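CmeC (Campylobacter jejuni, PDB 4MT4) probably serves as the outer membrane channel, a trimer of the outer membrane factor family, through which an efflux system expels its substrates. Local coordinates at residues Ala231-Thr236 with Leu240-Tyr245; Lys55-Leu60 with Leu153-Asn158; Arg293-Pro298 with Gly338-Asn343; Thr133-Lys138 with Gln285-Gly290. One frame throughout, in Å; residues are numbered along the deposited sequence.

Contact 1. Residues Ala231-Thr236 with Leu240-Tyr245; sequences ALKILT and LNDILY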
loop_
_atom_site.group_PDB
_atom_site.type_symbol
_atom_site.label_atom_id
_atom_site.label_comp_id
_atom_site.label_asym_id
_atom_site.label_seq_id
_atom_site.Cartn_x
_atom_site.Cartn_y
_atom_site.Cartn_z
ATOM N N ALA B 231 20.603 2.526 -0.187
ATOM C CA ALA B 231 19.654 1.768 0.621
ATOM C C ALA B 231 20.131 1.616 2.061
ATOM O O ALA B 231 19.335 1.668 2.995
ATOM C CB ALA B 231 19.408 0.401 -0.002
ATOM N N LEU B 232 21.435 1.438 2.238
ATOM C CA LEU B 232 21.999 1.261 3.572
ATOM C C LEU B 232 22.037 2.584 4.338
ATOM O O LEU B 232 21.817 2.614 5.551
ATOM C CB LEU B 232 23.402 0.659 3.486
ATOM C CG LEU B 232 24.029 0.262 4.824
ATOM C CD1 LEU B 232 23.200 -0.824 5.494
ATOM C CD2 LEU B 232 25.470 -0.186 4.645
ATOM N N LYS B 233 22.309 3.672 3.624
ATOM C CA LYS B 233 22.356 5.002 4.225
ATOM C C LYS B 233 20.990 5.421 4.762
ATOM O O LYS B 233 20.880 5.922 5.881
ATOM C CB LYS B 233 22.854 6.032 3.209
ATOM C CG LYS B 233 24.304 5.853 2.798
ATOM C CD LYS B 233 25.232 5.979 3.991
ATOM C CE LYS B 233 26.688 5.858 3.575
ATOM N NZ LYS B 233 27.598 5.865 4.755
ATOM N N ILE B 234 19.955 5.210 3.955
ATOM C CA ILE B 234 18.591 5.568 4.327
ATOM C C ILE B 234 18.134 4.783 5.558
ATOM O O ILE B 234 17.356 5.279 6.376
ATOM C CB ILE B 234 17.614 5.325 3.150
ATOM C CG1 ILE B 234 17.952 6.252 1.978
ATOM C CG2 ILE B 234 16.172 5.545 3.576
ATOM C CD1 ILE B 234 16.983 6.154 0.816
ATOM N N LEU B 235 18.648 3.568 5.703
ATOM C CA LEU B 235 18.244 2.693 6.797
ATOM C C LEU B 235 18.912 3.024 8.135
ATOM O O LEU B 235 18.364 2.712 9.191
ATOM C CB LEU B 235 18.538 1.232 6.437
ATOM C CG LEU B 235 17.558 0.504 5.512
ATOM C CD1 LEU B 235 18.129 -0.841 5.087
ATOM C CD2 LEU B 235 16.207 0.323 6.188
ATOM N N THR B 236 20.087 3.649 8.096
ATOM C CA THR B 236 20.932 3.724 9.287
ATOM C C THR B 236 21.467 5.110 9.664
ATOM O O THR B 236 21.933 5.305 10.789
ATOM C CB THR B 236 22.153 2.786 9.136
ATOM O OG1 THR B 236 22.897 3.151 7.967
ATOM C CG2 THR B 236 21.709 1.337 9.016
ATOM N N LEU B 240 23.380 14.040 6.991
ATOM C CA LEU B 240 23.125 14.344 5.586
ATOM C C LEU B 240 24.385 14.270 4.728
ATOM O O LEU B 240 24.325 13.901 3.553
ATOM C CB LEU B 240 22.487 15.728 5.454
ATOM C CG LEU B 240 21.123 15.878 6.132
ATOM C CD1 LEU B 240 20.549 17.265 5.892
ATOM C CD2 LEU B 240 20.162 14.804 5.645
ATOM N N ASN B 241 25.525 14.627 5.313
ATOM C CA ASN B 241 26.798 14.534 4.607
ATOM C C ASN B 241 27.217 13.083 4.418
ATOM O O ASN B 241 27.751 12.714 3.373
ATOM C CB ASN B 241 27.891 15.306 5.351
ATOM C CG ASN B 241 27.975 16.757 4.918
ATOM O OD1 ASN B 241 27.466 17.133 3.861
ATOM N ND2 ASN B 241 28.631 17.581 5.728
ATOM N N ASP B 242 26.970 12.268 5.439
ATOM C CA ASP B 242 27.233 10.835 5.370
ATOM C C ASP B 242 26.415 10.201 4.252
ATOM O O ASP B 242 26.912 9.366 3.496
ATOM C CB ASP B 242 26.913 10.166 6.709
ATOM C CG ASP B 242 26.979 8.653 6.641
ATOM O OD1 ASP B 242 27.850 8.121 5.922
ATOM O OD2 ASP B 242 26.159 7.994 7.312
ATOM N N ILE B 243 25.155 10.610 4.162
ATOM C CA ILE B 243 24.248 10.118 3.135
ATOM C C ILE B 243 24.718 10.538 1.749
ATOM O O ILE B 243 24.672 9.751 0.807
ATOM C CB ILE B 243 22.814 10.630 3.371
ATOM C CG1 ILE B 243 22.249 10.038 4.662
ATOM C CG2 ILE B 243 21.910 10.295 2.189
ATOM C CD1 ILE B 243 21.000 10.722 5.139
ATOM N N LEU B 244 25.189 11.774 1.636
ATOM C CA LEU B 244 25.575 12.332 0.346
ATOM C C LEU B 244 26.932 11.850 -0.169
ATOM O O LEU B 244 27.060 11.498 -1.342
ATOM C CB LEU B 244 25.588 13.861 0.420
ATOM C CG LEU B 244 24.291 14.604 0.106
ATOM C CD1 LEU B 244 24.460 16.095 0.347
ATOM C CD2 LEU B 244 23.872 14.341 -1.330
ATOM N N TYR B 245 27.942 11.840 0.695
ATOM C CA TYR B 245 29.315 11.699 0.219
ATOM C C TYR B 245 30.077 10.480 0.744
ATOM O O TYR B 245 30.994 9.993 0.084
ATOM C CB TYR B 245 30.101 12.970 0.554
ATOM C CG TYR B 245 29.444 14.235 0.049
ATOM C CD1 TYR B 245 29.351 14.496 -1.314
ATOM C CD2 TYR B 245 28.916 15.169 0.932
ATOM C CE1 TYR B 245 28.748 15.650 -1.780
ATOM C CE2 TYR B 245 28.313 16.325 0.475
ATOM C CZ TYR B 245 28.231 16.561 -0.882
ATOM O OH TYR B 245 27.632 17.711 -1.344
#

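Contact 2. Residues Lys55-Leu60 with Leu153-Asn158; sequences KNNNDL and LSVISN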
loop_
_atom_site.group_PDB
_atom_site.type_symbol
_atom_site.label_atom_id
_atom_site.label_comp_id
_atom_site.label_asym_id
_atom_site.label_seq_id
_atom_site.Cartn_x
_atom_site.Cartn_y
_atom_site.Cartn_z
ATOM N N LYS B 55 19.486 3.033 16.311
ATOM C CA LYS B 55 19.585 4.384 16.840
ATOM C C LYS B 55 18.865 5.404 15.958
ATOM O O LYS B 55 18.201 6.306 16.464
ATOM C CB LYS B 55 21.055 4.780 16.999
ATOM C CG LYS B 55 21.276 6.229 17.406
ATOM C CD LYS B 55 22.754 6.589 17.394
ATOM C CE LYS B 55 22.966 8.063 17.710
ATOM N NZ LYS B 55 22.292 8.945 16.718
ATOM N N ASN B 56 18.980 5.251 14.643
ATOM C CA ASN B 56 18.535 6.295 13.724
ATOM C C ASN B 56 17.334 5.949 12.837
ATOM O O ASN B 56 16.715 6.849 12.271
ATOM C CB ASN B 56 19.706 6.715 12.828
ATOM C CG ASN B 56 20.884 7.255 13.619
ATOM O OD1 ASN B 56 20.710 7.922 14.640
ATOM N ND2 ASN B 56 22.093 6.969 13.149
ATOM N N ASN B 57 17.004 4.666 12.709
ATOM C CA ASN B 57 15.919 4.253 11.814
ATOM C C ASN B 57 14.581 4.883 12.192
ATOM O O ASN B 57 14.110 4.745 13.319
ATOM C CB ASN B 57 15.782 2.729 11.791
ATOM C CG ASN B 57 14.857 2.245 10.691
ATOM O OD1 ASN B 57 13.640 2.179 10.870
ATOM N ND2 ASN B 57 15.431 1.901 9.543
ATOM N N ASN B 58 13.974 5.572 11.232
ATOM C CA ASN B 58 12.745 6.319 11.477
ATOM C C ASN B 58 11.498 5.442 11.550
ATOM O O ASN B 58 10.548 5.773 12.258
ATOM C CB ASN B 58 12.565 7.388 10.399
ATOM C CG ASN B 58 13.530 8.546 10.564
ATOM O OD1 ASN B 58 13.672 9.100 11.654
ATOM N ND2 ASN B 58 14.211 8.907 9.484
ATOM N N ASP B 59 11.500 4.327 10.825
ATOM C CA ASP B 59 10.395 3.373 10.915
ATOM C C ASP B 59 10.350 2.759 12.310
ATOM O O ASP B 59 9.279 2.469 12.842
ATOM C CB ASP B 59 10.524 2.276 9.857
ATOM C CG ASP B 59 10.059 2.729 8.486
ATOM O OD1 ASP B 59 9.230 3.662 8.415
ATOM O OD2 ASP B 59 10.516 2.150 7.477
ATOM N N LEU B 60 11.526 2.569 12.898
ATOM C CA LEU B 60 11.635 2.058 14.259
ATOM C C LEU B 60 11.111 3.087 15.255
ATOM O O LEU B 60 10.472 2.736 16.249
ATOM C CB LEU B 60 13.086 1.693 14.579
ATOM C CG LEU B 60 13.345 1.013 15.924
ATOM C CD1 LEU B 60 12.514 -0.255 16.051
ATOM C CD2 LEU B 60 14.827 0.706 16.095
ATOM N N LEU B 153 12.669 -6.299 14.557
ATOM C CA LEU B 153 13.212 -7.451 13.847
ATOM C C LEU B 153 13.305 -7.187 12.347
ATOM O O LEU B 153 14.292 -7.541 11.702
ATOM C CB LEU B 153 12.354 -8.689 14.109
ATOM C CG LEU B 153 12.674 -9.949 13.304
ATOM C CD1 LEU B 153 14.118 -10.387 13.516
ATOM C CD2 LEU B 153 11.709 -11.072 13.662
ATOM N N SER B 154 12.271 -6.556 11.803
ATOM C CA SER B 154 12.215 -6.231 10.381
ATOM C C SER B 154 13.309 -5.243 9.980
ATOM O O SER B 154 13.984 -5.431 8.970
ATOM C CB SER B 154 10.843 -5.660 10.024
ATOM O OG SER B 154 10.819 -5.163 8.696
ATOM N N VAL B 155 13.471 -4.193 10.778
ATOM C CA VAL B 155 14.472 -3.162 10.519
ATOM C C VAL B 155 15.885 -3.734 10.591
ATOM O O VAL B 155 16.722 -3.449 9.731
ATOM C CB VAL B 155 14.333 -1.990 11.517
ATOM C CG1 VAL B 155 15.575 -1.118 11.505
ATOM C CG2 VAL B 155 13.097 -1.169 11.192
ATOM N N ILE B 156 16.140 -4.546 11.611
ATOM C CA ILE B 156 17.446 -5.177 11.774
ATOM C C ILE B 156 17.751 -6.136 10.625
ATOM O O ILE B 156 18.834 -6.095 10.039
ATOM C CB ILE B 156 17.545 -5.950 13.109
ATOM C CG1 ILE B 156 17.457 -4.987 14.294
ATOM C CG2 ILE B 156 18.839 -6.742 13.177
ATOM C CD1 ILE B 156 17.543 -5.676 15.644
ATOM N N SER B 157 16.789 -6.995 10.304
ATOM C CA SER B 157 16.955 -7.967 9.228
ATOM C C SER B 157 17.200 -7.290 7.885
ATOM O O SER B 157 18.048 -7.725 7.106
ATOM C CB SER B 157 15.727 -8.873 9.137
ATOM O OG SER B 157 15.576 -9.637 10.319
ATOM N N ASN B 158 16.453 -6.222 7.621
ATOM C CA ASN B 158 16.611 -5.468 6.384
ATOM C C ASN B 158 17.970 -4.788 6.307
ATOM O O ASN B 158 18.575 -4.718 5.239
ATOM C CB ASN B 158 15.499 -4.426 6.242
ATOM C CG ASN B 158 14.158 -5.046 5.896
ATOM O OD1 ASN B 158 14.089 -6.178 5.419
ATOM N ND2 ASN B 158 13.084 -4.301 6.130
#

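Contact 3. Residues Arg293-Pro298 with Gly338-Asn343; sequences RTAFLP and GEIYQN. With SO4 (sulfate ion), chain M.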
loop_
_atom_site.group_PDB
_atom_site.type_symbol
_atom_site.label_atom_id
_atom_site.label_comp_id
_atom_site.label_asym_id
_atom_site.label_seq_id
_atom_site.Cartn_x
_atom_site.Cartn_y
_atom_site.Cartn_z
ATOM N N ARG B 293 -22.756 -4.771 23.143
ATOM C CA ARG B 293 -23.923 -5.476 23.666
ATOM C C ARG B 293 -24.508 -4.800 24.904
ATOM O O ARG B 293 -25.656 -5.054 25.271
ATOM C CB ARG B 293 -23.572 -6.931 23.987
ATOM C CG ARG B 293 -23.242 -7.766 22.754
ATOM C CD ARG B 293 -23.573 -9.243 22.940
ATOM N NE ARG B 293 -22.570 -9.961 23.723
ATOM C CZ ARG B 293 -22.087 -11.157 23.398
ATOM N NH1 ARG B 293 -22.514 -11.771 22.302
ATOM N NH2 ARG B 293 -21.177 -11.743 24.165
ATOM N N THR B 294 -23.722 -3.937 25.541
ATOM C CA THR B 294 -24.184 -3.224 26.730
ATOM C C THR B 294 -25.245 -2.182 26.389
ATOM O O THR B 294 -25.945 -1.685 27.271
ATOM C CB THR B 294 -23.027 -2.518 27.463
ATOM O OG1 THR B 294 -22.381 -1.599 26.574
ATOM C CG2 THR B 294 -22.011 -3.530 27.974
ATOM N N ALA B 295 -25.355 -1.853 25.105
ATOM C CA ALA B 295 -26.325 -0.870 24.636
ATOM C C ALA B 295 -27.758 -1.363 24.814
ATOM O O ALA B 295 -28.693 -0.568 24.880
ATOM C CB ALA B 295 -26.063 -0.525 23.180
ATOM N N PHE B 296 -27.923 -2.679 24.888
ATOM C CA PHE B 296 -29.230 -3.286 25.114
ATOM C C PHE B 296 -29.689 -3.122 26.562
ATOM O O PHE B 296 -30.888 -3.123 26.848
ATOM C CB PHE B 296 -29.201 -4.775 24.754
ATOM C CG PHE B 296 -29.504 -5.064 23.310
ATOM C CD1 PHE B 296 -30.755 -4.790 22.786
ATOM C CD2 PHE B 296 -28.547 -5.631 22.484
ATOM C CE1 PHE B 296 -31.043 -5.059 21.465
ATOM C CE2 PHE B 296 -28.829 -5.905 21.158
ATOM C CZ PHE B 296 -30.081 -5.619 20.648
ATOM N N LEU B 297 -28.728 -2.976 27.468
ATOM C CA LEU B 297 -29.009 -2.988 28.900
ATOM C C LEU B 297 -29.097 -1.582 29.498
ATOM O O LEU B 297 -28.504 -0.643 28.967
ATOM C CB LEU B 297 -27.939 -3.815 29.619
ATOM C CG LEU B 297 -27.948 -5.296 29.240
ATOM C CD1 LEU B 297 -26.977 -6.081 30.096
ATOM C CD2 LEU B 297 -29.353 -5.866 29.366
ATOM N N PRO B 298 -29.852 -1.436 30.603
ATOM C CA PRO B 298 -30.039 -0.148 31.284
ATOM C C PRO B 298 -28.732 0.518 31.710
ATOM O O PRO B 298 -27.884 -0.120 32.334
ATOM C CB PRO B 298 -30.869 -0.523 32.517
ATOM C CG PRO B 298 -31.594 -1.755 32.120
ATOM C CD PRO B 298 -30.658 -2.504 31.223
ATOM N N GLY B 338 -33.785 -2.427 15.139
ATOM C CA GLY B 338 -32.606 -3.024 14.543
ATOM C C GLY B 338 -31.321 -2.247 14.747
ATOM O O GLY B 338 -30.239 -2.776 14.507
ATOM N N GLU B 339 -31.435 -0.998 15.192
ATOM C CA GLU B 339 -30.271 -0.127 15.359
ATOM C C GLU B 339 -29.203 -0.736 16.263
ATOM O O GLU B 339 -28.026 -0.776 15.907
ATOM C CB GLU B 339 -30.693 1.231 15.922
ATOM C CG GLU B 339 -29.525 2.165 16.208
ATOM C CD GLU B 339 -29.939 3.420 16.949
ATOM O OE1 GLU B 339 -31.149 3.593 17.206
ATOM O OE2 GLU B 339 -29.051 4.236 17.277
ATOM N N ILE B 340 -29.621 -1.210 17.431
ATOM C CA ILE B 340 -28.696 -1.782 18.402
ATOM C C ILE B 340 -28.266 -3.186 17.991
ATOM O O ILE B 340 -27.101 -3.554 18.134
ATOM C CB ILE B 340 -29.322 -1.827 19.806
ATOM C CG1 ILE B 340 -29.827 -0.440 20.202
ATOM C CG2 ILE B 340 -28.319 -2.341 20.827
ATOM C CD1 ILE B 340 -30.470 -0.399 21.561
ATOM N N TYR B 341 -29.214 -3.962 17.473
ATOM C CA TYR B 341 -28.939 -5.324 17.027
ATOM C C TYR B 341 -27.908 -5.362 15.899
ATOM O O TYR B 341 -27.058 -6.250 15.859
ATOM C CB TYR B 341 -30.232 -6.008 16.573
ATOM C CG TYR B 341 -30.009 -7.287 15.790
ATOM C CD1 TYR B 341 -29.607 -8.454 16.429
ATOM C CD2 TYR B 341 -30.204 -7.326 14.414
ATOM C CE1 TYR B 341 -29.400 -9.623 15.718
ATOM C CE2 TYR B 341 -29.999 -8.490 13.695
ATOM C CZ TYR B 341 -29.598 -9.636 14.353
ATOM O OH TYR B 341 -29.393 -10.799 13.645
ATOM N N GLN B 342 -27.985 -4.394 14.990
ATOM C CA GLN B 342 -27.065 -4.337 13.861
ATOM C C GLN B 342 -25.709 -3.768 14.271
ATOM O O GLN B 342 -24.694 -4.033 13.625
ATOM C CB GLN B 342 -27.663 -3.508 12.720
ATOM C CG GLN B 342 -28.875 -4.146 12.042
ATOM C CD GLN B 342 -28.522 -5.388 11.243
ATOM O OE1 GLN B 342 -27.349 -5.718 11.068
ATOM N NE2 GLN B 342 -29.542 -6.084 10.753
ATOM N N ASN B 343 -25.691 -2.986 15.346
ATOM C CA ASN B 343 -24.434 -2.480 15.885
ATOM C C ASN B 343 -23.635 -3.609 16.525
ATOM O O ASN B 343 -22.410 -3.649 16.430
ATOM C CB ASN B 343 -24.687 -1.366 16.902
ATOM C CG ASN B 343 -24.341 0.007 16.359
ATOM O OD1 ASN B 343 -23.168 0.345 16.204
ATOM N ND2 ASN B 343 -25.360 0.810 16.073
HETATM S S SO4 M . -32.820 -2.842 18.354
HETATM O O1 SO4 M . -33.427 -2.382 19.601
HETATM O O2 SO4 M . -33.861 -3.415 17.507
HETATM O O3 SO4 M . -32.187 -1.720 17.668
HETATM O O4 SO4 M . -31.807 -3.854 18.631
#

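Contact 4. Residues Thr133-Lys138 with Gln285-Gly290; sequences TYRASK and QNYLVG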
loop_
_atom_site.group_PDB
_atom_site.type_symbol
_atom_site.label_atom_id
_atom_site.label_comp_id
_atom_site.label_asym_id
_atom_site.label_seq_id
_atom_site.Cartn_x
_atom_site.Cartn_y
_atom_site.Cartn_z
ATOM N N THR B 133 -14.087 -1.457 27.378
ATOM C CA THR B 133 -13.477 -0.420 26.555
ATOM C C THR B 133 -12.017 -0.264 26.965
ATOM O O THR B 133 -11.132 -0.103 26.125
ATOM C CB THR B 133 -14.210 0.933 26.687
ATOM O OG1 THR B 133 -15.558 0.802 26.219
ATOM C CG2 THR B 133 -13.501 2.005 25.870
ATOM N N TYR B 134 -11.780 -0.330 28.272
ATOM C CA TYR B 134 -10.435 -0.261 28.830
ATOM C C TYR B 134 -9.620 -1.504 28.479
ATOM O O TYR B 134 -8.454 -1.406 28.096
ATOM C CB TYR B 134 -10.502 -0.087 30.352
ATOM C CG TYR B 134 -9.172 -0.257 31.052
ATOM C CD1 TYR B 134 -8.229 0.762 31.046
ATOM C CD2 TYR B 134 -8.861 -1.434 31.721
ATOM C CE1 TYR B 134 -7.012 0.612 31.682
ATOM C CE2 TYR B 134 -7.646 -1.594 32.359
ATOM C CZ TYR B 134 -6.726 -0.567 32.336
ATOM O OH TYR B 134 -5.514 -0.719 32.970
ATOM N N ARG B 135 -10.244 -2.671 28.613
ATOM C CA ARG B 135 -9.581 -3.938 28.320
ATOM C C ARG B 135 -9.223 -4.052 26.841
ATOM O O ARG B 135 -8.213 -4.658 26.483
ATOM C CB ARG B 135 -10.465 -5.116 28.736
ATOM C CG ARG B 135 -10.657 -5.264 30.240
ATOM C CD ARG B 135 -11.902 -6.086 30.546
ATOM N NE ARG B 135 -11.589 -7.390 31.120
ATOM C CZ ARG B 135 -12.456 -8.395 31.207
ATOM N NH1 ARG B 135 -13.691 -8.249 30.745
ATOM N NH2 ARG B 135 -12.087 -9.548 31.748
ATOM N N ALA B 136 -10.056 -3.468 25.985
ATOM C CA ALA B 136 -9.795 -3.461 24.550
ATOM C C ALA B 136 -8.559 -2.624 24.244
ATOM O O ALA B 136 -7.722 -3.003 23.427
ATOM C CB ALA B 136 -11.001 -2.933 23.787
ATOM N N SER B 137 -8.446 -1.483 24.916
ATOM C CA SER B 137 -7.284 -0.614 24.762
ATOM C C SER B 137 -6.030 -1.247 25.354
ATOM O O SER B 137 -4.919 -0.995 24.888
ATOM C CB SER B 137 -7.539 0.741 25.418
ATOM O OG SER B 137 -8.576 1.434 24.748
ATOM N N LYS B 138 -6.216 -2.059 26.387
ATOM C CA LYS B 138 -5.101 -2.763 27.007
ATOM C C LYS B 138 -4.542 -3.798 26.042
ATOM O O LYS B 138 -3.334 -4.025 25.986
ATOM C CB LYS B 138 -5.543 -3.426 28.313
ATOM C CG LYS B 138 -4.406 -3.753 29.272
ATOM C CD LYS B 138 -4.949 -4.169 30.632
ATOM C CE LYS B 138 -3.849 -4.236 31.686
ATOM N NZ LYS B 138 -2.893 -5.354 31.456
ATOM N N GLN B 285 -10.917 -6.802 19.677
ATOM C CA GLN B 285 -12.210 -6.765 19.002
ATOM C C GLN B 285 -13.250 -7.573 19.771
ATOM O O GLN B 285 -14.438 -7.249 19.752
ATOM C CB GLN B 285 -12.084 -7.292 17.571
ATOM C CG GLN B 285 -11.190 -6.443 16.679
ATOM C CD GLN B 285 -11.707 -5.026 16.527
ATOM O OE1 GLN B 285 -12.905 -4.805 16.347
ATOM N NE2 GLN B 285 -10.804 -4.055 16.610
ATOM N N ASN B 286 -12.797 -8.623 20.449
ATOM C CA ASN B 286 -13.684 -9.463 21.242
ATOM C C ASN B 286 -14.259 -8.697 22.428
ATOM O O ASN B 286 -15.425 -8.867 22.784
ATOM C CB ASN B 286 -12.942 -10.710 21.725
ATOM C CG ASN B 286 -13.833 -11.651 22.509
ATOM O OD1 ASN B 286 -14.687 -12.331 21.941
ATOM N ND2 ASN B 286 -13.632 -11.702 23.820
ATOM N N TYR B 287 -13.432 -7.849 23.031
ATOM C CA TYR B 287 -13.866 -7.003 24.137
ATOM C C TYR B 287 -14.863 -5.949 23.663
ATOM O O TYR B 287 -15.777 -5.569 24.393
ATOM C CB TYR B 287 -12.662 -6.326 24.799
ATOM C CG TYR B 287 -11.913 -7.213 25.771
ATOM C CD1 TYR B 287 -12.592 -7.941 26.743
ATOM C CD2 TYR B 287 -10.528 -7.328 25.715
ATOM C CE1 TYR B 287 -11.911 -8.753 27.634
ATOM C CE2 TYR B 287 -9.840 -8.138 26.598
ATOM C CZ TYR B 287 -10.535 -8.847 27.555
ATOM O OH TYR B 287 -9.842 -9.651 28.431
ATOM N N LEU B 288 -14.677 -5.485 22.432
ATOM C CA LEU B 288 -15.541 -4.459 21.858
ATOM C C LEU B 288 -16.915 -5.014 21.507
ATOM O O LEU B 288 -17.874 -4.258 21.348
ATOM C CB LEU B 288 -14.890 -3.844 20.620
ATOM C CG LEU B 288 -13.655 -2.986 20.899
ATOM C CD1 LEU B 288 -13.086 -2.418 19.609
ATOM C CD2 LEU B 288 -13.995 -1.874 21.883
ATOM N N VAL B 289 -17.003 -6.333 21.375
ATOM C CA VAL B 289 -18.289 -6.988 21.183
ATOM C C VAL B 289 -19.124 -6.816 22.447
ATOM O O VAL B 289 -20.318 -6.516 22.381
ATOM C CB VAL B 289 -18.129 -8.486 20.858
ATOM C CG1 VAL B 289 -19.480 -9.186 20.875
ATOM C CG2 VAL B 289 -17.446 -8.666 19.508
ATOM N N GLY B 290 -18.480 -6.993 23.596
ATOM C CA GLY B 290 -19.135 -6.808 24.878
ATOM C C GLY B 290 -19.622 -5.385 25.071
ATOM O O GLY B 290 -20.733 -5.166 25.552
#

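Contact 1. Residues Ala231-Thr236 with Leu240-Tyr245
Lys233 and Asp242 form a salt bridge between the end of helix 201-236 and the short helix 240-245, with NZ of Lys233 2.6 Å from OD1 of Asp242. The ammonium meets OD1 on its syn side, 24° out of the carboxylate plane, so the approach is slightly raised above that plane. The other oxygen, OD2, accepts from the hydroxyl of Ser237, which gives the carboxylate a second hold, while NZ also donates to the carbonyl of Asn247. Two residues in the linking and following loops thus fix both ends of the ion pair, a setting that would favour the charged forms of both partners.

The lysine chain turns at chi2 (-61°) and then runs straight, reaching across to the short helix and bringing CE of Lys233 to 3.5 Å from the carbonyl O of Asp242. Nearer its root, CB of Lys233 stands 4.3 Å from CG1 of Ile243, and CG is equally far from the Ile243 CA. This apolar base fits the closest backbone approach, 5.6 Å between the CA atoms of Lys233 and Ile243. On the neighbouring turn, OG1 of Thr236 donates to the carbonyl O of Leu232 at 2.7 Å, folding the hydroxyl back onto its own helix.

Residues 237-239, neither helix nor strand, link the two helices. Leu232 and Thr236 pack against helix 44-56 and helix 129-195, whereas helix 240-245 also borders the second subunit: the carbonyl of Ile243 accepts from Arg370 of that subunit, and Leu240 packs on its Phe366.

Contact 2. Residues Lys55-Leu60 with Leu153-Asn158
The backbones come closest at Leu60 and Val155, whose CA atoms are 7.0 Å apart, where the break between helix 44-56 and helix 58-79 lies beside a continuous turn of helix 129-195. Here Val155 presses both methyls onto the carboxamide of Asn57, CG2 lying 3.4 Å from OD1 and CG1 3.5 Å from the amide carbon CG. Asn57 has CG trans to its backbone N (chi1 -169°), which brings OD1 to the first turn of its own helix and turns the amide to the valine.

Asn57 is the N-cap of helix 58-79: its OD1 takes the N-H of Leu60 at 3.0 Å, in the carbonyl plane and on a lone pair, with an N-H...O angle of 145°. The other end of the amide is held as well, because ND2 donates to the carbonyl of Leu235. Bonds at both ends therefore fix the flip of this buried group, and the valine methyls pack against an amide whose polar atoms are satisfied.

The remaining packing is looser, with CB of Leu60 4.4 Å from CG2 of Val155. Leu60 also touches Tyr148 and Arg152 on helix 129-195, and Asn58 meets Asn360 of the second subunit.

Contact 3. Residues Arg293-Pro298 with Gly338-Asn343
Ile340 sets its CG2 methyl over the centre of the Phe296 ring, 3.5 Å from the centroid and 8° off the ring normal, a CH-pi contact of nearly ideal placement. The same methyl reaches CB of Ala295 at 3.7 Å, so one branch of the isoleucine serves both Ala295 and Phe296. It is brought there by the first torsion, which puts CG2 trans to the backbone N and leaves CG1 beside that N. Farther along the ring, CZ of Phe296 lies 4.1 Å from CB of Tyr341.

A sulfate ion, probably taken from the crystallisation liquor, sits beside the ring at the start of helix 339-405. Gly338 N donates to its O2 at 2.6 Å and Ile340 N to its O3 at 2.6 Å, both in fairly straight bonds. The bond from Tyr341 N to O4 is weak, being bent to 130°. Phe296 borders the anion too, with CE1 3.2 Å from O4.

Behind this shell, Gly338 has a positive phi, a conformation that suits glycine, and turns the chain from strand 322-335 into the helix. Pro333 lies against Ile340, and Val344 of the helix touches Phe296. On the third subunit, Lys84 makes a salt bridge with Glu339.

Backbone N-H groups of the first turn gathered round one anion are the usual chemistry of a helix N-terminus, where the helix dipole would add to the attraction; here that polar grip on an adventitious ion adjoins an aliphatic-aromatic contact on an exposed surface.

Contact 4. Residues Thr133-Lys138 with Gln285-Gly290
Arg135 lays its CB over the centre of the Tyr287 ring, 3.7 Å from the centroid and 8° off the normal, and this CH-pi contact belongs to the tightly packed part of the interface. Beside it, CB of Ala136 fits between the two residues facing it, 3.9 Å from CB of Tyr287 and 3.7 Å from CD2 of Leu288. The small alanine lets the backbones close in, the CA atoms of Ala136 and Tyr287 being 5.4 Å apart.

The outer end is polar and less closely matched. The arginine bends at chi3 and brings its guanidinium back so that CE1 of Tyr287 lies over one of its faces, toward the rim of the group, 3.6 Å from NH1. The two planes are tilted by 37°, and the guanidinium makes no hydrogen bond to segment 285-290; NH1 turns instead to a salt bridge with Asp132. Ser2 and Ser4 of the N-terminal region lie against Arg135 and Tyr287 respectively.

The axes of segments 133-138 and 285-290 come within 8.1 Å at 171°, nearly antiparallel, as in the alpha-helical barrel of outer membrane factors on the periplasmic side of their beta-barrel.

Overall arrangement
Along the chain, contact 2 closes before contact 1 opens, contact 1 is nested inside the long loop closed by contact 4, and contact 3 follows last. Contacts 2 and 4 share helix 129-195, with centres 30 Å apart, and they cross, their segments alternating in sequence. Contacts 1 and 2, 14 Å apart, touch through backbone carbonyls of 231-236 and amides of 55-60. Contacts 3 and 4, 16 Å apart, adjoin in sequence and lie on the opposite side of the chain's centre from contact 1. Contacts 1 and 3 stand 55 Å apart; the set spans from the mid-region of the helical part, with its short accessory helix 240-245, to the helix ends next to the strands.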